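Local coordinates for N-acetylglucosamine-6-phosphate deacetylase (Thermotoga maritima, PDB 1O12), which probably removes the acetyl group from N-acetylglucosamine 6-phosphate with the help of a bound divalent metal cation, at residues A[236-239]-A[244-247]; A[248-253]-A[312-317]; A[320-325]-A[358-363]. All coordinates share one frame; numbering follows the deposited sequence.

Contact 1: A[236-239]-A[244-247]; sequences LELI and HLSR
The imidazole of H244 carries the methyl end of I239 over one face, in the loop that follows strand 235-239 of the TIM-barrel-like amidohydrolase domain. I239 CD1 stands 3.8 Å from the ring centroid, 26° off the ring normal, in a CH-pi contact. It is displaced toward the rim, and its nearest ring atom is H244 CD2 at 3.4 Å. The other branch, I239 CG2, is 3.7 Å from H244 ND1. Both branches lie on the same side of the ring, CD1 toward CD2 and CG2 toward ND1. A chi1 of -63° puts CG1 of I239 beside the backbone N, and the extended chi2 (162°) carries CD1 over the imidazole. The chain leaves strand 235-239 here and bends toward helix 247-257.

No hydrogen bond joins the two segments, so apolar packing carries the contact. ND1 of the ring is hydrogen-bonded to D241 OD1 in the connecting loop. This bond should limit rotation of the imidazole. H244 O accepts from N212 ND2, and N212 and H244 are both predicted to bind substrate. I239 also touches D267, the predicted proton donor/acceptor, and its side chain is about 7 Å from the bound iron at the nearest atoms. The ring and its isoleucine thus probably form part of the pocket wall.

L245 continues the apolar layer on the helix side. It meets L238 at about a right angle, CD2 to CD2, at 4.2 Å. S246 then occupies the N-cap position of helix 247-257. Its OG makes a weak capping bond with M249 N and is hydrogen-bonded to R220 O of the second subunit. The other branch of L245 turns to I239, where L245 CD1 lies 3.5 Å from I239 O.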
loop_
_atom_site.group_PDB
_atom_site.type_symbol
_atom_site.label_atom_id
_atom_site.label_comp_id
_atom_site.label_asym_id
_atom_site.label_seq_id
_atom_site.Cartn_x
_atom_site.Cartn_y
_atom_site.Cartn_z
ATOM N N LEU A 236 -2.698 12.691 -0.156
ATOM C CA LEU A 236 -2.326 12.463 1.226
ATOM C C LEU A 236 -1.280 13.450 1.665
ATOM O O LEU A 236 -0.281 13.650 0.970
ATOM C CB LEU A 236 -1.757 11.055 1.415
ATOM C CG LEU A 236 -2.469 9.860 0.769
ATOM C CD1 LEU A 236 -1.729 8.574 1.087
ATOM C CD2 LEU A 236 -3.897 9.802 1.286
ATOM N N GLU A 237 -1.479 14.093 2.809
ATOM C CA GLU A 237 -0.434 14.994 3.220
ATOM C C GLU A 237 0.563 14.167 4.053
ATOM O O GLU A 237 0.175 13.272 4.777
ATOM C CB GLU A 237 -1.011 16.241 3.941
ATOM C CG GLU A 237 -1.471 16.107 5.350
ATOM C CD GLU A 237 -2.046 17.416 5.917
ATOM O OE1 GLU A 237 -2.104 17.526 7.154
ATOM O OE2 GLU A 237 -2.457 18.328 5.152
ATOM N N LEU A 238 1.850 14.442 3.892
ATOM C CA LEU A 238 2.885 13.711 4.599
ATOM C C LEU A 238 3.875 14.625 5.341
ATOM O O LEU A 238 4.355 15.604 4.785
ATOM C CB LEU A 238 3.695 12.875 3.612
ATOM C CG LEU A 238 3.136 11.928 2.560
ATOM C CD1 LEU A 238 4.351 11.229 1.911
ATOM C CD2 LEU A 238 2.166 10.893 3.164
ATOM N N ILE A 239 4.188 14.304 6.588
ATOM C CA ILE A 239 5.165 15.094 7.332
ATOM C C ILE A 239 6.520 14.399 7.163
ATOM O O ILE A 239 6.751 13.375 7.795
ATOM C CB ILE A 239 4.809 15.159 8.830
ATOM C CG1 ILE A 239 3.463 15.861 9.015
ATOM C CG2 ILE A 239 5.925 15.877 9.611
ATOM C CD1 ILE A 239 2.823 15.594 10.368
ATOM N N HIS A 244 7.371 11.201 11.991
ATOM C CA HIS A 244 5.947 10.925 11.753
ATOM C C HIS A 244 5.794 9.739 10.795
ATOM O O HIS A 244 4.794 9.018 10.840
ATOM C CB HIS A 244 5.236 12.154 11.206
ATOM C CG HIS A 244 4.978 13.200 12.246
ATOM N ND1 HIS A 244 5.979 13.993 12.768
ATOM C CD2 HIS A 244 3.851 13.522 12.922
ATOM C CE1 HIS A 244 5.481 14.753 13.722
ATOM N NE2 HIS A 244 4.192 14.487 13.835
ATOM N N LEU A 245 6.785 9.555 9.928
ATOM C CA LEU A 245 6.859 8.412 9.014
ATOM C C LEU A 245 8.339 8.073 8.893
ATOM O O LEU A 245 9.198 8.971 8.918
ATOM C CB LEU A 245 6.388 8.730 7.605
ATOM C CG LEU A 245 4.967 9.097 7.252
ATOM C CD1 LEU A 245 4.684 10.505 7.711
ATOM C CD2 LEU A 245 4.835 8.996 5.718
ATOM N N SER A 246 8.660 6.797 8.753
ATOM C CA SER A 246 10.061 6.454 8.584
ATOM C C SER A 246 10.360 6.633 7.104
ATOM O O SER A 246 9.444 6.719 6.271
ATOM C CB SER A 246 10.318 5.001 8.984
ATOM O OG SER A 246 9.600 4.089 8.160
ATOM N N ARG A 247 11.638 6.682 6.767
ATOM C CA ARG A 247 12.016 6.806 5.378
ATOM C C ARG A 247 11.368 5.639 4.566
ATOM O O ARG A 247 10.867 5.847 3.467
ATOM C CB ARG A 247 13.555 6.840 5.274
ATOM C CG ARG A 247 14.222 5.586 4.690
ATOM C CD ARG A 247 15.059 5.888 3.429
ATOM N NE ARG A 247 16.161 6.813 3.711
ATOM C CZ ARG A 247 16.913 7.403 2.775
ATOM N NH1 ARG A 247 17.902 8.234 3.134
ATOM N NH2 ARG A 247 16.675 7.171 1.481
#

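Contact 2: A[248-253]-A[312-317]; sequences EMVKLV and KNFRKF
V250 fills the tight part of this contact, packing against F314 and F317 where two helices cross on the outside of the TIM-barrel-like amidohydrolase domain. The axes of 248-253 and 312-317 approach to 9.8 Å and cross at -77°. So steep a crossing keeps the contact to a small patch. V250 CG1 is anti to the backbone N (chi1 175°), and its two methyls divide the work. CG2 approaches the F317 ring obliquely, 3.9 Å from F317 CD1. CG1 lies 4.0 Å from F317 CB and also comes obliquely to the other ring, 4.1 Å from F314 CD2.

The buried side continues beneath F314. That ring also packs on I262 and L264 of strand 262-265, and on L325 and V328 of helix 322-336. It lies where helices 247-257, 307-318 and 322-336 come together over strand 262-265. One face of the F317 ring has N313 O of its own helix 3.3 Å above the plane, offset toward the rim.

The other side is partly open to solvent. K251 runs past the end of segment 312-317 with its chain bent at chi3 (-58°). K251 also packs on L230 of the second subunit, so helix 247-257 faces both the neighbouring helix and the other subunit. No hydrogen bond is made across the segments. K251 CE comes to 3.0 Å from F317 O, while K251 NZ stays 3.8 Å from that oxygen.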
loop_
_atom_site.group_PDB
_atom_site.type_symbol
_atom_site.label_atom_id
_atom_site.label_comp_id
_atom_site.label_asym_id
_atom_site.label_seq_id
_atom_site.Cartn_x
_atom_site.Cartn_y
_atom_site.Cartn_z
ATOM N N GLU A 248 11.335 4.427 5.106
ATOM C CA GLU A 248 10.709 3.334 4.362
ATOM C C GLU A 248 9.211 3.596 4.072
ATOM O O GLU A 248 8.748 3.339 2.968
ATOM C CB GLU A 248 10.865 2.011 5.107
ATOM C CG GLU A 248 12.302 1.620 5.331
ATOM C CD GLU A 248 13.009 2.548 6.330
ATOM O OE1 GLU A 248 12.426 2.819 7.411
ATOM O OE2 GLU A 248 14.155 2.993 6.036
HETATM N N MSE A 249 8.464 4.101 5.054
HETATM C CA MSE A 249 7.045 4.406 4.859
HETATM C C MSE A 249 6.844 5.416 3.733
HETATM O O MSE A 249 6.016 5.215 2.830
HETATM C CB MSE A 249 6.438 5.007 6.118
HETATM C CG MSE A 249 5.252 4.241 6.673
HETATM SE SE MSE A 249 3.832 3.727 5.404
HETATM C CE MSE A 249 2.390 3.521 6.718
ATOM N N VAL A 250 7.583 6.521 3.833
ATOM C CA VAL A 250 7.536 7.561 2.828
ATOM C C VAL A 250 7.811 6.925 1.470
ATOM O O VAL A 250 7.113 7.197 0.486
ATOM C CB VAL A 250 8.620 8.658 3.075
ATOM C CG1 VAL A 250 8.612 9.653 1.926
ATOM C CG2 VAL A 250 8.358 9.362 4.389
ATOM N N LYS A 251 8.848 6.094 1.406
ATOM C CA LYS A 251 9.185 5.431 0.153
ATOM C C LYS A 251 8.014 4.595 -0.349
ATOM O O LYS A 251 7.767 4.536 -1.545
ATOM C CB LYS A 251 10.403 4.546 0.325
ATOM C CG LYS A 251 11.313 4.529 -0.890
ATOM C CD LYS A 251 12.695 3.925 -0.544
ATOM C CE LYS A 251 13.383 4.708 0.594
ATOM N NZ LYS A 251 14.717 4.151 1.010
ATOM N N LEU A 252 7.299 3.960 0.574
ATOM C CA LEU A 252 6.132 3.147 0.236
ATOM C C LEU A 252 4.968 4.026 -0.252
ATOM O O LEU A 252 4.386 3.773 -1.310
ATOM C CB LEU A 252 5.689 2.318 1.449
ATOM C CG LEU A 252 4.420 1.467 1.279
ATOM C CD1 LEU A 252 4.501 0.633 -0.035
ATOM C CD2 LEU A 252 4.238 0.573 2.517
ATOM N N VAL A 253 4.628 5.061 0.499
ATOM C CA VAL A 253 3.535 5.926 0.066
ATOM C C VAL A 253 3.867 6.514 -1.311
ATOM O O VAL A 253 3.005 6.599 -2.204
ATOM C CB VAL A 253 3.272 7.061 1.055
ATOM C CG1 VAL A 253 2.211 7.980 0.489
ATOM C CG2 VAL A 253 2.832 6.492 2.380
ATOM N N LYS A 312 13.898 18.680 1.077
ATOM C CA LYS A 312 15.148 17.958 0.959
ATOM C C LYS A 312 14.924 16.518 1.391
ATOM O O LYS A 312 15.364 15.582 0.707
ATOM C CB LYS A 312 16.235 18.582 1.830
ATOM C CG LYS A 312 16.726 19.956 1.387
ATOM C CD LYS A 312 18.081 20.280 2.026
ATOM C CE LYS A 312 18.371 21.776 2.089
ATOM N NZ LYS A 312 17.551 22.490 3.146
ATOM N N ASN A 313 14.229 16.349 2.517
ATOM C CA ASN A 313 13.992 15.025 3.057
ATOM C C ASN A 313 13.267 14.172 2.060
ATOM O O ASN A 313 13.731 13.081 1.715
ATOM C CB ASN A 313 13.180 15.062 4.375
ATOM C CG ASN A 313 14.012 15.492 5.583
ATOM O OD1 ASN A 313 15.241 15.460 5.562
ATOM N ND2 ASN A 313 13.336 15.884 6.648
ATOM N N PHE A 314 12.131 14.671 1.584
ATOM C CA PHE A 314 11.323 13.933 0.635
ATOM C C PHE A 314 12.141 13.514 -0.546
ATOM O O PHE A 314 12.075 12.368 -0.981
ATOM C CB PHE A 314 10.149 14.760 0.138
ATOM C CG PHE A 314 9.197 13.969 -0.690
ATOM C CD1 PHE A 314 9.360 13.886 -2.074
ATOM C CD2 PHE A 314 8.162 13.255 -0.077
ATOM C CE1 PHE A 314 8.501 13.106 -2.849
ATOM C CE2 PHE A 314 7.296 12.472 -0.822
ATOM C CZ PHE A 314 7.462 12.396 -2.217
ATOM N N ARG A 315 12.913 14.459 -1.069
ATOM C CA ARG A 315 13.761 14.188 -2.206
ATOM C C ARG A 315 14.766 13.077 -1.914
ATOM O O ARG A 315 15.038 12.242 -2.769
ATOM C CB ARG A 315 14.522 15.438 -2.611
ATOM C CG ARG A 315 15.386 15.201 -3.832
ATOM C CD ARG A 315 16.510 16.188 -3.901
ATOM N NE ARG A 315 16.942 16.370 -5.274
ATOM C CZ ARG A 315 17.993 17.094 -5.649
ATOM N NH1 ARG A 315 18.731 17.709 -4.735
ATOM N NH2 ARG A 315 18.301 17.212 -6.946
ATOM N N LYS A 316 15.321 13.065 -0.705
ATOM C CA LYS A 316 16.306 12.059 -0.359
ATOM C C LYS A 316 15.671 10.699 -0.101
ATOM O O LYS A 316 16.211 9.669 -0.503
ATOM C CB LYS A 316 17.077 12.499 0.881
ATOM C CG LYS A 316 18.134 11.508 1.361
ATOM C CD LYS A 316 18.492 11.812 2.811
ATOM C CE LYS A 316 18.620 13.342 3.050
ATOM N NZ LYS A 316 17.741 13.881 4.166
ATOM N N PHE A 317 14.531 10.697 0.580
ATOM C CA PHE A 317 13.857 9.452 0.889
ATOM C C PHE A 317 13.422 8.702 -0.362
ATOM O O PHE A 317 13.578 7.482 -0.445
ATOM C CB PHE A 317 12.629 9.718 1.770
ATOM C CG PHE A 317 12.958 10.220 3.156
ATOM C CD1 PHE A 317 11.965 10.756 3.959
ATOM C CD2 PHE A 317 14.261 10.128 3.669
ATOM C CE1 PHE A 317 12.251 11.197 5.271
ATOM C CE2 PHE A 317 14.566 10.558 4.961
ATOM C CZ PHE A 317 13.556 11.095 5.771
#

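Contact 3: A[320-325]-A[358-363]; sequences CSITEL and EDLNVV
L360 meets L325 and I322 at the N-terminal turn of helix 322-336, beside the strands of the small beta domain that accompanies the barrel in amidohydrolases. L325 and L360 reach toward each other tip to tip, with L325 CD1 3.7 Å from L360 CD2. The other branch of L360, CD1, lies 4.3 Å from I322 CD1. The contact is small, buried and wholly apolar.

The next shell surrounds these three side chains. L360 has positive phi (71°), in the turn that leads from strand 353-356 to strand 362-367. R315 of helix 307-318 packs on both L325 and L360, bridging the contact from one side. I322 and L325 also rest on M54 of strand 52-59. The start of the helix thus packs between helix 307-318, strand 52-59 and the 358-361 turn.

Further out, a capping box sets the start of the helix. S321 is the N-cap: its OG accepts from E324 N at 3.2 Å, with an N-H...O angle of 149°. The carboxylate oxygen E324 OE2 is held by Y254 OH, so both ends of the carboxylate have partners. In return for the capping bond, S321 N donates to E324 OE1 in a nearly straight bond (175°), nearly along the C-O axis. Its modelled length from S321 N to E324 OE1, 2.5 Å, is unusually short and of doubtful precision.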
loop_
_atom_site.group_PDB
_atom_site.type_symbol
_atom_site.label_atom_id
_atom_site.label_comp_id
_atom_site.label_asym_id
_atom_site.label_seq_id
_atom_site.Cartn_x
_atom_site.Cartn_y
_atom_site.Cartn_z
ATOM N N CYS A 320 13.087 11.047 -5.979
ATOM C CA CYS A 320 12.247 11.577 -7.063
ATOM C C CYS A 320 12.937 12.732 -7.785
ATOM O O CYS A 320 13.982 13.220 -7.359
ATOM C CB CYS A 320 10.916 12.081 -6.511
ATOM S SG CYS A 320 11.155 13.588 -5.526
ATOM N N SER A 321 12.350 13.183 -8.881
ATOM C CA SER A 321 12.929 14.282 -9.652
ATOM C C SER A 321 12.472 15.626 -9.082
ATOM O O SER A 321 11.520 15.669 -8.300
ATOM C CB SER A 321 12.473 14.194 -11.093
ATOM O OG SER A 321 11.080 14.461 -11.176
ATOM N N ILE A 322 13.146 16.712 -9.483
ATOM C CA ILE A 322 12.773 18.037 -9.022
ATOM C C ILE A 322 11.423 18.395 -9.597
ATOM O O ILE A 322 10.718 19.194 -9.040
ATOM C CB ILE A 322 13.788 19.092 -9.405
ATOM C CG1 ILE A 322 15.164 18.677 -8.882
ATOM C CG2 ILE A 322 13.415 20.421 -8.737
ATOM C CD1 ILE A 322 16.190 19.827 -8.816
ATOM N N THR A 323 11.058 17.791 -10.716
ATOM C CA THR A 323 9.732 18.024 -11.277
ATOM C C THR A 323 8.651 17.425 -10.361
ATOM O O THR A 323 7.580 17.993 -10.210
ATOM C CB THR A 323 9.563 17.374 -12.652
ATOM O OG1 THR A 323 10.295 18.119 -13.636
ATOM C CG2 THR A 323 8.109 17.327 -13.015
ATOM N N GLU A 324 8.923 16.277 -9.757
ATOM C CA GLU A 324 7.952 15.659 -8.873
ATOM C C GLU A 324 7.853 16.377 -7.534
ATOM O O GLU A 324 6.783 16.378 -6.903
ATOM C CB GLU A 324 8.323 14.202 -8.609
ATOM C CG GLU A 324 8.143 13.266 -9.790
ATOM C CD GLU A 324 8.914 11.994 -9.560
ATOM O OE1 GLU A 324 10.155 12.093 -9.523
ATOM O OE2 GLU A 324 8.303 10.911 -9.391
ATOM N N LEU A 325 8.977 16.957 -7.105
ATOM C CA LEU A 325 9.056 17.695 -5.860
ATOM C C LEU A 325 8.226 18.958 -5.971
ATOM O O LEU A 325 7.749 19.466 -4.964
ATOM C CB LEU A 325 10.484 18.096 -5.541
ATOM C CG LEU A 325 11.344 17.178 -4.680
ATOM C CD1 LEU A 325 12.722 17.850 -4.506
ATOM C CD2 LEU A 325 10.678 16.924 -3.340
ATOM N N GLU A 358 21.819 23.908 -5.904
ATOM C CA GLU A 358 21.581 22.527 -6.336
ATOM C C GLU A 358 21.245 21.557 -5.223
ATOM O O GLU A 358 20.639 20.512 -5.473
ATOM C CB GLU A 358 22.756 21.988 -7.163
ATOM C CG GLU A 358 24.097 21.964 -6.461
ATOM C CD GLU A 358 25.133 21.165 -7.248
ATOM O OE1 GLU A 358 25.113 19.900 -7.184
ATOM O OE2 GLU A 358 25.958 21.812 -7.947
ATOM N N ASP A 359 21.641 21.891 -4.000
ATOM C CA ASP A 359 21.315 21.056 -2.855
ATOM C C ASP A 359 19.940 21.400 -2.303
ATOM O O ASP A 359 19.540 20.895 -1.254
ATOM C CB ASP A 359 22.342 21.229 -1.742
ATOM C CG ASP A 359 23.622 20.467 -2.017
ATOM O OD1 ASP A 359 23.545 19.213 -2.199
ATOM O OD2 ASP A 359 24.692 21.131 -2.047
ATOM N N LEU A 360 19.234 22.285 -3.006
ATOM C CA LEU A 360 17.899 22.720 -2.615
ATOM C C LEU A 360 17.853 23.619 -1.377
ATOM O O LEU A 360 16.894 23.595 -0.595
ATOM C CB LEU A 360 16.979 21.496 -2.465
ATOM C CG LEU A 360 16.108 21.205 -3.699
ATOM C CD1 LEU A 360 16.811 21.655 -4.975
ATOM C CD2 LEU A 360 15.766 19.747 -3.768
ATOM N N ASN A 361 18.914 24.399 -1.179
ATOM C CA ASN A 361 18.924 25.359 -0.084
ATOM C C ASN A 361 18.279 26.603 -0.684
ATOM O O ASN A 361 18.597 26.992 -1.815
ATOM C CB ASN A 361 20.341 25.681 0.358
ATOM C CG ASN A 361 20.951 24.579 1.202
ATOM O OD1 ASN A 361 20.320 24.086 2.148
ATOM N ND2 ASN A 361 22.188 24.190 0.879
ATOM N N VAL A 362 17.343 27.198 0.047
ATOM C CA VAL A 362 16.675 28.392 -0.451
ATOM C C VAL A 362 17.638 29.557 -0.466
ATOM O O VAL A 362 18.360 29.793 0.519
ATOM C CB VAL A 362 15.494 28.819 0.419
ATOM C CG1 VAL A 362 14.879 30.068 -0.174
ATOM C CG2 VAL A 362 14.462 27.681 0.528
ATOM N N VAL A 363 17.663 30.266 -1.588
ATOM C CA VAL A 363 18.526 31.413 -1.703
ATOM C C VAL A 363 17.725 32.666 -2.069
ATOM O O VAL A 363 18.222 33.771 -1.993
ATOM C CB VAL A 363 19.711 31.137 -2.713
ATOM C CG1 VAL A 363 19.542 29.798 -3.364
ATOM C CG2 VAL A 363 19.800 32.213 -3.777
#

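The contacts follow one another along the chain and move outward from the metal site. Contact 1 sits at the pocket: its H244 is predicted to bind substrate, and I239 lies near the predicted catalytic D267. Its loop leads into helix 247-257 of contact 2, whose centre is about 8 Å away. L245 CD2 touches V250 CG2 at 3.8 Å, and L238 CD2 touches V253 CG1 at 4.0 Å. Contact 3 is about 14 Å from contact 2, centre to centre, and joins it where F314 CD1 meets L325 CD2 at 3.5 Å. Contacts 1 and 3 do not touch; their centres are about 18 Å apart. Contacts 1 and 2 also reach the second subunit, whereas contact 3 does not.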